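Local coordinates for protein superoxide dismutase (Clostridium difficile, PDB 3TJT) that probably converts superoxide into hydrogen peroxide and dioxygen, protecting the cell from radicals, and here carries an iron(III) ion at its metal site, at residues F6-L11 and L29-H34; F89-P94 and N195-N200; D153-V156 and T161-I164. One frame throughout, in Å; residues are numbered along the deposited sequence.

Contact 1 of 3, residues F6-L11 and L29-H34; sequences FKVKPL and LHHDKH. With FE (Fe (III) ion), chain B.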
loop_
_atom_site.group_PDB
_atom_site.type_symbol
_atom_site.label_atom_id
_atom_site.label_comp_id
_atom_site.label_asym_id
_atom_site.label_seq_id
_atom_site.Cartn_x
_atom_site.Cartn_y
_atom_site.Cartn_z
ATOM N N PHE A 6 -4.367 16.716 -18.904
ATOM C CA PHE A 6 -4.793 15.327 -18.839
ATOM C C PHE A 6 -6.187 15.235 -18.243
ATOM O O PHE A 6 -6.560 16.045 -17.400
ATOM C CB PHE A 6 -3.769 14.487 -18.065
ATOM C CG PHE A 6 -2.457 14.366 -18.780
ATOM C CD1 PHE A 6 -2.284 13.410 -19.771
ATOM C CD2 PHE A 6 -1.416 15.244 -18.505
ATOM C CE1 PHE A 6 -1.082 13.305 -20.465
ATOM C CE2 PHE A 6 -0.208 15.153 -19.191
ATOM C CZ PHE A 6 -0.041 14.176 -20.175
ATOM N N LYS A 7 -6.969 14.267 -18.706
ATOM C CA LYS A 7 -8.339 14.147 -18.231
ATOM C C LYS A 7 -8.676 12.750 -17.740
ATOM O O LYS A 7 -8.081 11.765 -18.162
ATOM C CB LYS A 7 -9.320 14.601 -19.319
ATOM C CG LYS A 7 -9.020 16.017 -19.805
ATOM C CD LYS A 7 -10.213 16.686 -20.459
ATOM C CE LYS A 7 -9.986 18.190 -20.566
ATOM N NZ LYS A 7 -8.663 18.509 -21.181
ATOM N N VAL A 8 -9.625 12.673 -16.820
ATOM C CA VAL A 8 -10.140 11.388 -16.379
ATOM C C VAL A 8 -11.075 10.827 -17.447
ATOM O O VAL A 8 -12.035 11.484 -17.843
ATOM C CB VAL A 8 -10.918 11.542 -15.063
ATOM C CG1 VAL A 8 -11.730 10.297 -14.778
ATOM C CG2 VAL A 8 -9.960 11.866 -13.917
ATOM N N LYS A 9 -10.791 9.621 -17.918
ATOM C CA LYS A 9 -11.686 8.948 -18.853
ATOM C C LYS A 9 -12.942 8.496 -18.110
ATOM O O LYS A 9 -12.853 7.834 -17.073
ATOM C CB LYS A 9 -10.985 7.748 -19.489
ATOM C CG LYS A 9 -11.868 6.939 -20.436
ATOM C CD LYS A 9 -11.040 5.948 -21.233
ATOM C CE LYS A 9 -11.889 5.159 -22.222
ATOM N NZ LYS A 9 -11.037 4.248 -23.040
ATOM N N PRO A 10 -14.125 8.866 -18.624
ATOM C CA PRO A 10 -15.358 8.437 -17.952
ATOM C C PRO A 10 -15.428 6.919 -17.874
ATOM O O PRO A 10 -14.995 6.232 -18.795
ATOM C CB PRO A 10 -16.465 8.980 -18.869
ATOM C CG PRO A 10 -15.823 10.151 -19.565
ATOM C CD PRO A 10 -14.398 9.716 -19.797
ATOM N N LEU A 11 -15.960 6.398 -16.775
ATOM C CA LEU A 11 -16.095 4.953 -16.618
ATOM C C LEU A 11 -16.852 4.388 -17.821
ATOM O O LEU A 11 -17.867 4.947 -18.232
ATOM C CB LEU A 11 -16.822 4.619 -15.315
ATOM C CG LEU A 11 -16.659 3.183 -14.828
ATOM C CD1 LEU A 11 -15.205 2.913 -14.399
ATOM C CD2 LEU A 11 -17.615 2.905 -13.672
ATOM N N LEU A 29 -15.700 5.404 -5.636
ATOM C CA LEU A 29 -14.529 5.954 -4.966
ATOM C C LEU A 29 -13.301 5.787 -5.843
ATOM O O LEU A 29 -12.515 6.714 -6.010
ATOM C CB LEU A 29 -14.292 5.235 -3.637
ATOM C CG LEU A 29 -15.279 5.555 -2.510
ATOM C CD1 LEU A 29 -15.229 4.467 -1.456
ATOM C CD2 LEU A 29 -15.000 6.911 -1.902
ATOM N N HIS A 30 -13.138 4.595 -6.389
ATOM C CA HIS A 30 -11.928 4.258 -7.138
ATOM C C HIS A 30 -11.793 5.183 -8.349
ATOM O O HIS A 30 -10.717 5.721 -8.623
ATOM C CB HIS A 30 -11.997 2.795 -7.573
ATOM C CG HIS A 30 -10.659 2.171 -7.821
ATOM N ND1 HIS A 30 -10.522 0.870 -8.252
ATOM C CD2 HIS A 30 -9.401 2.655 -7.673
ATOM C CE1 HIS A 30 -9.239 0.580 -8.374
ATOM N NE2 HIS A 30 -8.540 1.647 -8.032
ATOM N N HIS A 31 -12.890 5.384 -9.075
ATOM C CA HIS A 31 -12.850 6.230 -10.265
ATOM C C HIS A 31 -12.942 7.722 -9.944
ATOM O O HIS A 31 -12.126 8.521 -10.412
ATOM C CB HIS A 31 -13.982 5.831 -11.236
ATOM C CG HIS A 31 -14.019 6.650 -12.489
ATOM N ND1 HIS A 31 -14.565 7.914 -12.541
ATOM C CD2 HIS A 31 -13.579 6.377 -13.741
ATOM C CE1 HIS A 31 -14.454 8.389 -13.769
ATOM N NE2 HIS A 31 -13.864 7.473 -14.517
ATOM N N ASP A 32 -13.934 8.106 -9.145
ATOM C CA ASP A 32 -14.226 9.525 -8.936
ATOM C C ASP A 32 -13.301 10.217 -7.934
ATOM O O ASP A 32 -13.145 11.431 -7.982
ATOM C CB ASP A 32 -15.677 9.733 -8.489
ATOM C CG ASP A 32 -16.690 9.242 -9.511
ATOM O OD1 ASP A 32 -16.300 8.829 -10.620
ATOM O OD2 ASP A 32 -17.894 9.260 -9.194
ATOM N N LYS A 33 -12.717 9.452 -7.014
ATOM C CA LYS A 33 -11.781 10.023 -6.047
ATOM C C LYS A 33 -10.313 9.678 -6.336
ATOM O O LYS A 33 -9.493 10.574 -6.524
ATOM C CB LYS A 33 -12.135 9.598 -4.619
ATOM C CG LYS A 33 -13.557 9.923 -4.211
ATOM C CD LYS A 33 -13.823 11.410 -4.206
ATOM C CE LYS A 33 -15.261 11.660 -3.752
ATOM N NZ LYS A 33 -15.650 13.081 -3.909
ATOM N N HIS A 34 -9.979 8.390 -6.354
ATOM C CA HIS A 34 -8.571 7.991 -6.497
ATOM C C HIS A 34 -8.010 8.321 -7.883
ATOM O O HIS A 34 -6.995 8.996 -8.006
ATOM C CB HIS A 34 -8.376 6.503 -6.197
ATOM C CG HIS A 34 -8.664 6.123 -4.777
ATOM N ND1 HIS A 34 -7.724 6.238 -3.772
ATOM C CD2 HIS A 34 -9.778 5.621 -4.192
ATOM C CE1 HIS A 34 -8.249 5.826 -2.631
ATOM N NE2 HIS A 34 -9.493 5.446 -2.856
HETATM FE FE FE B . -6.458 1.862 -7.511
HETATM O O HOH W 1 -4.245 1.726 -7.256
#

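Contact 2 of 3, residues F89-P94 and N195-N200; sequences FDIMTP and NGALEN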
loop_
_atom_site.group_PDB
_atom_site.type_symbol
_atom_site.label_atom_id
_atom_site.label_comp_id
_atom_site.label_asym_id
_atom_site.label_seq_id
_atom_site.Cartn_x
_atom_site.Cartn_y
_atom_site.Cartn_z
ATOM N N PHE A 89 -9.800 0.279 -15.633
ATOM C CA PHE A 89 -11.240 0.351 -15.878
ATOM C C PHE A 89 -11.561 -0.131 -17.297
ATOM O O PHE A 89 -12.598 -0.748 -17.515
ATOM C CB PHE A 89 -11.787 1.745 -15.582
ATOM C CG PHE A 89 -11.599 2.163 -14.139
ATOM C CD1 PHE A 89 -11.968 1.301 -13.107
ATOM C CD2 PHE A 89 -11.050 3.391 -13.817
ATOM C CE1 PHE A 89 -11.789 1.668 -11.773
ATOM C CE2 PHE A 89 -10.877 3.770 -12.482
ATOM C CZ PHE A 89 -11.241 2.904 -11.465
ATOM N N ASP A 90 -10.645 0.102 -18.240
ATOM C CA ASP A 90 -10.835 -0.393 -19.613
ATOM C C ASP A 90 -10.740 -1.916 -19.741
ATOM O O ASP A 90 -11.311 -2.510 -20.665
ATOM C CB ASP A 90 -9.831 0.266 -20.577
ATOM C CG ASP A 90 -10.269 1.641 -21.035
ATOM O OD1 ASP A 90 -11.429 2.030 -20.780
ATOM O OD2 ASP A 90 -9.441 2.343 -21.654
ATOM N N ILE A 91 -10.028 -2.559 -18.819
ATOM C CA ILE A 91 -9.763 -3.987 -18.943
ATOM C C ILE A 91 -10.823 -4.830 -18.216
ATOM O O ILE A 91 -10.716 -6.053 -18.127
ATOM C CB ILE A 91 -8.327 -4.353 -18.473
ATOM C CG1 ILE A 91 -7.823 -5.611 -19.187
ATOM C CG2 ILE A 91 -8.261 -4.535 -16.953
ATOM C CD1 ILE A 91 -7.847 -5.484 -20.710
ATOM N N MET A 92 -11.848 -4.159 -17.703
ATOM C CA MET A 92 -12.979 -4.855 -17.103
ATOM C C MET A 92 -14.247 -4.577 -17.904
ATOM O O MET A 92 -14.341 -3.564 -18.597
ATOM C CB MET A 92 -13.168 -4.424 -15.645
ATOM C CG MET A 92 -11.941 -4.746 -14.758
ATOM S SD MET A 92 -12.264 -4.415 -13.015
ATOM C CE MET A 92 -12.263 -2.635 -12.984
ATOM N N THR A 93 -15.223 -5.474 -17.795
ATOM C CA THR A 93 -16.486 -5.293 -18.513
ATOM C C THR A 93 -17.590 -6.152 -17.899
ATOM O O THR A 93 -17.325 -7.239 -17.387
ATOM C CB THR A 93 -16.334 -5.688 -20.011
ATOM O OG1 THR A 93 -17.587 -5.499 -20.696
ATOM C CG2 THR A 93 -15.905 -7.137 -20.136
ATOM N N PRO A 94 -18.840 -5.669 -17.963
ATOM C CA PRO A 94 -19.984 -6.499 -17.563
ATOM C C PRO A 94 -20.354 -7.538 -18.627
ATOM O O PRO A 94 -21.118 -8.458 -18.338
ATOM C CB PRO A 94 -21.113 -5.478 -17.409
ATOM C CG PRO A 94 -20.756 -4.391 -18.355
ATOM C CD PRO A 94 -19.248 -4.295 -18.308
ATOM N N ASN A 195 -11.631 -9.339 -24.789
ATOM C CA ASN A 195 -11.592 -8.671 -26.092
ATOM C C ASN A 195 -10.688 -7.442 -26.056
ATOM O O ASN A 195 -9.935 -7.184 -26.998
ATOM C CB ASN A 195 -12.997 -8.299 -26.567
ATOM C CG ASN A 195 -13.899 -9.518 -26.701
ATOM O OD1 ASN A 195 -13.422 -10.632 -26.904
ATOM N ND2 ASN A 195 -15.205 -9.310 -26.570
ATOM N N GLY A 196 -10.756 -6.697 -24.958
ATOM C CA GLY A 196 -9.865 -5.565 -24.759
ATOM C C GLY A 196 -8.426 -6.042 -24.632
ATOM O O GLY A 196 -7.507 -5.430 -25.189
ATOM N N ALA A 197 -8.230 -7.141 -23.909
ATOM C CA ALA A 197 -6.905 -7.731 -23.767
ATOM C C ALA A 197 -6.338 -8.110 -25.137
ATOM O O ALA A 197 -5.159 -7.876 -25.422
ATOM C CB ALA A 197 -6.948 -8.942 -22.858
ATOM N N LEU A 198 -7.180 -8.697 -25.984
ATOM C CA LEU A 198 -6.758 -9.063 -27.336
ATOM C C LEU A 198 -6.319 -7.830 -28.122
ATOM O O LEU A 198 -5.309 -7.862 -28.832
ATOM C CB LEU A 198 -7.891 -9.786 -28.076
ATOM C CG LEU A 198 -7.614 -10.150 -29.543
ATOM C CD1 LEU A 198 -6.429 -11.084 -29.655
ATOM C CD2 LEU A 198 -8.847 -10.790 -30.158
ATOM N N GLU A 199 -7.067 -6.738 -27.997
ATOM C CA GLU A 199 -6.704 -5.507 -28.686
ATOM C C GLU A 199 -5.378 -4.964 -28.167
ATOM O O GLU A 199 -4.553 -4.479 -28.937
ATOM C CB GLU A 199 -7.804 -4.451 -28.584
ATOM C CG GLU A 199 -9.053 -4.796 -29.397
ATOM C CD GLU A 199 -8.734 -5.235 -30.829
ATOM O OE1 GLU A 199 -8.224 -4.406 -31.619
ATOM O OE2 GLU A 199 -9.004 -6.413 -31.171
ATOM N N ASN A 200 -5.174 -5.049 -26.856
ATOM C CA ASN A 200 -3.892 -4.671 -26.279
ATOM C C ASN A 200 -2.740 -5.480 -26.869
ATOM O O ASN A 200 -1.661 -4.945 -27.132
ATOM C CB ASN A 200 -3.917 -4.843 -24.753
ATOM C CG ASN A 200 -4.816 -3.830 -24.066
ATOM O OD1 ASN A 200 -5.177 -2.809 -24.646
ATOM N ND2 ASN A 200 -5.175 -4.108 -22.813
#

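Contact 3 of 3, residues D153-V156 and T161-I164; sequences DSPV and TPII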
loop_
_atom_site.group_PDB
_atom_site.type_symbol
_atom_site.label_atom_id
_atom_site.label_comp_id
_atom_site.label_asym_id
_atom_site.label_seq_id
_atom_site.Cartn_x
_atom_site.Cartn_y
_atom_site.Cartn_z
ATOM N N ASP A 153 3.947 2.224 -10.073
ATOM C CA ASP A 153 4.924 1.931 -11.118
ATOM C C ASP A 153 4.278 1.098 -12.229
ATOM O O ASP A 153 3.315 0.370 -11.996
ATOM C CB ASP A 153 6.159 1.254 -10.529
ATOM C CG ASP A 153 6.935 2.186 -9.589
ATOM O OD1 ASP A 153 6.659 3.401 -9.592
ATOM O OD2 ASP A 153 7.827 1.708 -8.862
ATOM N N SER A 154 4.792 1.224 -13.452
ATOM C CA SER A 154 4.151 0.589 -14.599
ATOM C C SER A 154 5.144 -0.202 -15.423
ATOM O O SER A 154 6.284 0.225 -15.572
ATOM C CB SER A 154 3.546 1.666 -15.501
ATOM O OG SER A 154 3.183 1.128 -16.764
ATOM N N PRO A 155 4.708 -1.346 -15.984
ATOM C CA PRO A 155 5.558 -2.133 -16.890
ATOM C C PRO A 155 6.013 -1.316 -18.102
ATOM O O PRO A 155 7.051 -1.627 -18.687
ATOM C CB PRO A 155 4.636 -3.255 -17.373
ATOM C CG PRO A 155 3.518 -3.312 -16.393
ATOM C CD PRO A 155 3.382 -1.957 -15.775
ATOM N N VAL A 156 5.232 -0.310 -18.472
ATOM C CA VAL A 156 5.544 0.551 -19.614
ATOM C C VAL A 156 6.934 1.170 -19.456
ATOM O O VAL A 156 7.663 1.367 -20.441
ATOM C CB VAL A 156 4.474 1.651 -19.774
ATOM C CG1 VAL A 156 4.937 2.744 -20.727
ATOM C CG2 VAL A 156 3.150 1.024 -20.232
ATOM N N THR A 161 4.658 -4.302 -22.390
ATOM C CA THR A 161 3.334 -3.796 -22.743
ATOM C C THR A 161 2.271 -4.536 -21.946
ATOM O O THR A 161 2.167 -5.754 -22.041
ATOM C CB THR A 161 3.065 -3.994 -24.245
ATOM O OG1 THR A 161 4.025 -3.238 -24.996
ATOM C CG2 THR A 161 1.664 -3.524 -24.608
ATOM N N PRO A 162 1.477 -3.797 -21.150
ATOM C CA PRO A 162 0.445 -4.439 -20.325
ATOM C C PRO A 162 -0.680 -4.991 -21.193
ATOM O O PRO A 162 -1.172 -4.293 -22.079
ATOM C CB PRO A 162 -0.095 -3.292 -19.458
ATOM C CG PRO A 162 0.846 -2.163 -19.628
ATOM C CD PRO A 162 1.530 -2.343 -20.949
ATOM N N ILE A 163 -1.079 -6.227 -20.917
ATOM C CA ILE A 163 -2.150 -6.897 -21.645
ATOM C C ILE A 163 -3.404 -6.959 -20.763
ATOM O O ILE A 163 -4.472 -6.503 -21.160
ATOM C CB ILE A 163 -1.721 -8.304 -22.076
ATOM C CG1 ILE A 163 -0.432 -8.222 -22.913
ATOM C CG2 ILE A 163 -2.843 -9.001 -22.871
ATOM C CD1 ILE A 163 -0.535 -7.282 -24.108
ATOM N N ILE A 164 -3.271 -7.537 -19.570
ATOM C CA ILE A 164 -4.248 -7.281 -18.502
ATOM C C ILE A 164 -3.493 -6.878 -17.229
ATOM O O ILE A 164 -2.286 -7.096 -17.114
ATOM C CB ILE A 164 -5.180 -8.492 -18.209
ATOM C CG1 ILE A 164 -4.448 -9.596 -17.441
ATOM C CG2 ILE A 164 -5.842 -9.013 -19.505
ATOM C CD1 ILE A 164 -5.355 -10.743 -16.973
#

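Contact 1 of 3, residues F6-L11 and L29-H34
In the N-terminal alpha-hairpin domain of this iron/manganese superoxide dismutase, H31 of helix 24-46 ties the extended lead-in chain 6-11 to the helix that carries metal ligand H30. With CG anti to the backbone N (chi1 180°), the imidazole of H31 stands well out from the helix, and its NE2 donates to K9 O at 2.8 Å, nearly straight (165°) and close to the ring plane. At the other ring nitrogen, ND1 donates to D32 OD1 at 2.7 Å, an oxygen that Y15 OH also engages. Held at both ends, the ring can hardly flip, and the nearby carboxylate would probably favour a proton on both nitrogens. Two apolar side chains touch the ring: V8 CG1 approaches obliquely, 3.5 Å from H31 CE1, while L11 runs past the imidazole in the opposite direction, setting CB over one face, toward the rim, and CD1 3.9 Å from H31 CD2. A short branched valine fits beside the imidazole. The K9 ammonium turns away to a salt bridge with D90. One residue before H31, H30 NE2 binds iron at 2.2 Å, with H85, D167, H171 and a water completing the iron site typical of this dismutase family.

Contact 2 of 3, residues F89-P94 and N195-N200
I91 points the tip of its side chain, CD1, into the surface of helix 194-202, and nearly the whole contact is made by that one methyl. I91 leaves its backbone alongside the helix rather than at it. CG1 runs anti to the backbone N (chi1 -153°), and a bend at chi2 of 57° then brings CD1 round to the helix. There the methyl comes 3.6 Å from A197 N and 4.0 Å from G196 C, so it lies against the peptide linking these two residues, while A197 CB stands alongside it at 4.2 Å. G196, without a side chain, presents its backbone to the methyl, and the CA atoms of I91 and G196 are 6.0 Å apart; the small A197 leaves room for the isoleucine tip.

Here the end of helix 72-90, in the alpha-hairpin domain, meets a helix of the C-terminal domain, in the two-domain build of iron/manganese superoxide dismutases. I91 is the first residue to leave helical geometry after helix 72-90, and the chain beyond it is further joined to the C-terminal domain by backbone hydrogen bonds of I91 with N193 and T93 with V191.

N200, one helical turn beyond G196, directs its CB toward I91. Its amide is met obliquely by the methyl, I91 CD1 lying 3.7 Å from ND2 and well out of the amide plane. A methyl offers no hydrogen bond, so this contact is van der Waals; the polar partner of N200 ND2 is I163 O, on the adjoining strand 161-167.

Contact 3 of 3, residues D153-V156 and T161-I164
Apolar packing joins P155 and V156, in the loop after strand 144-150, to P162 on strand 161-167. V156 does the closer work: its CG2 branch, anti to the carbonyl carbon, reaches P162 CD at 3.8 Å and CG at 4.0 Å, meeting the CG-CD side of the ring. P155 approaches the same proline more loosely, CG to CG at 4.4 Å. W135 of the neighbouring strand touches both proline rings, and Y83 and F87 of helix 72-90 pack on V156 and P162, so rigid, compact side chains suit this interior.

Side-chain hydrogen bonding stays within the loop. S154 OG accepts from V156 N at 3.0 Å (151°), an ST turn spanning P155; with OG anti to the backbone N (chi1 167°), the hydroxyl is placed to meet that amide.

On the strand side, backbone bonds run to the next strand instead: T161 pairs with A138, and I163 and I164 both face L136 in a classic beta bulge.

No hydrogen bond crosses between the two segments, and neither proline has an amide hydrogen to donate. Between these segments the contact thus rests on van der Waals packing and probably on the burial of hydrocarbon, while the polar order lies in the turn and the sheet.

How the contacts relate
Contacts 1 and 2 meet through F89 and D90 at the end of helix 72-90: K9 NZ forms a salt bridge with D90 OD2 at 2.8 Å, L11 CD1 packs on F89 CG at 3.7 Å, and the F89 ring meets H30 edge to face. Contact 3 lies within the chain loop that contact 2 closes, and N200 ND2 probably hydrogen-bonds I163 O at 3.0 Å, with A197 CB against I164 CG2 at 3.5 Å. Contacts 1 and 3 do not touch, their nearest atoms being about 12 Å apart. Contact 1 supplies an iron ligand directly, whereas the side chains of I91 and P155 lie about 12 and 13 Å from the iron.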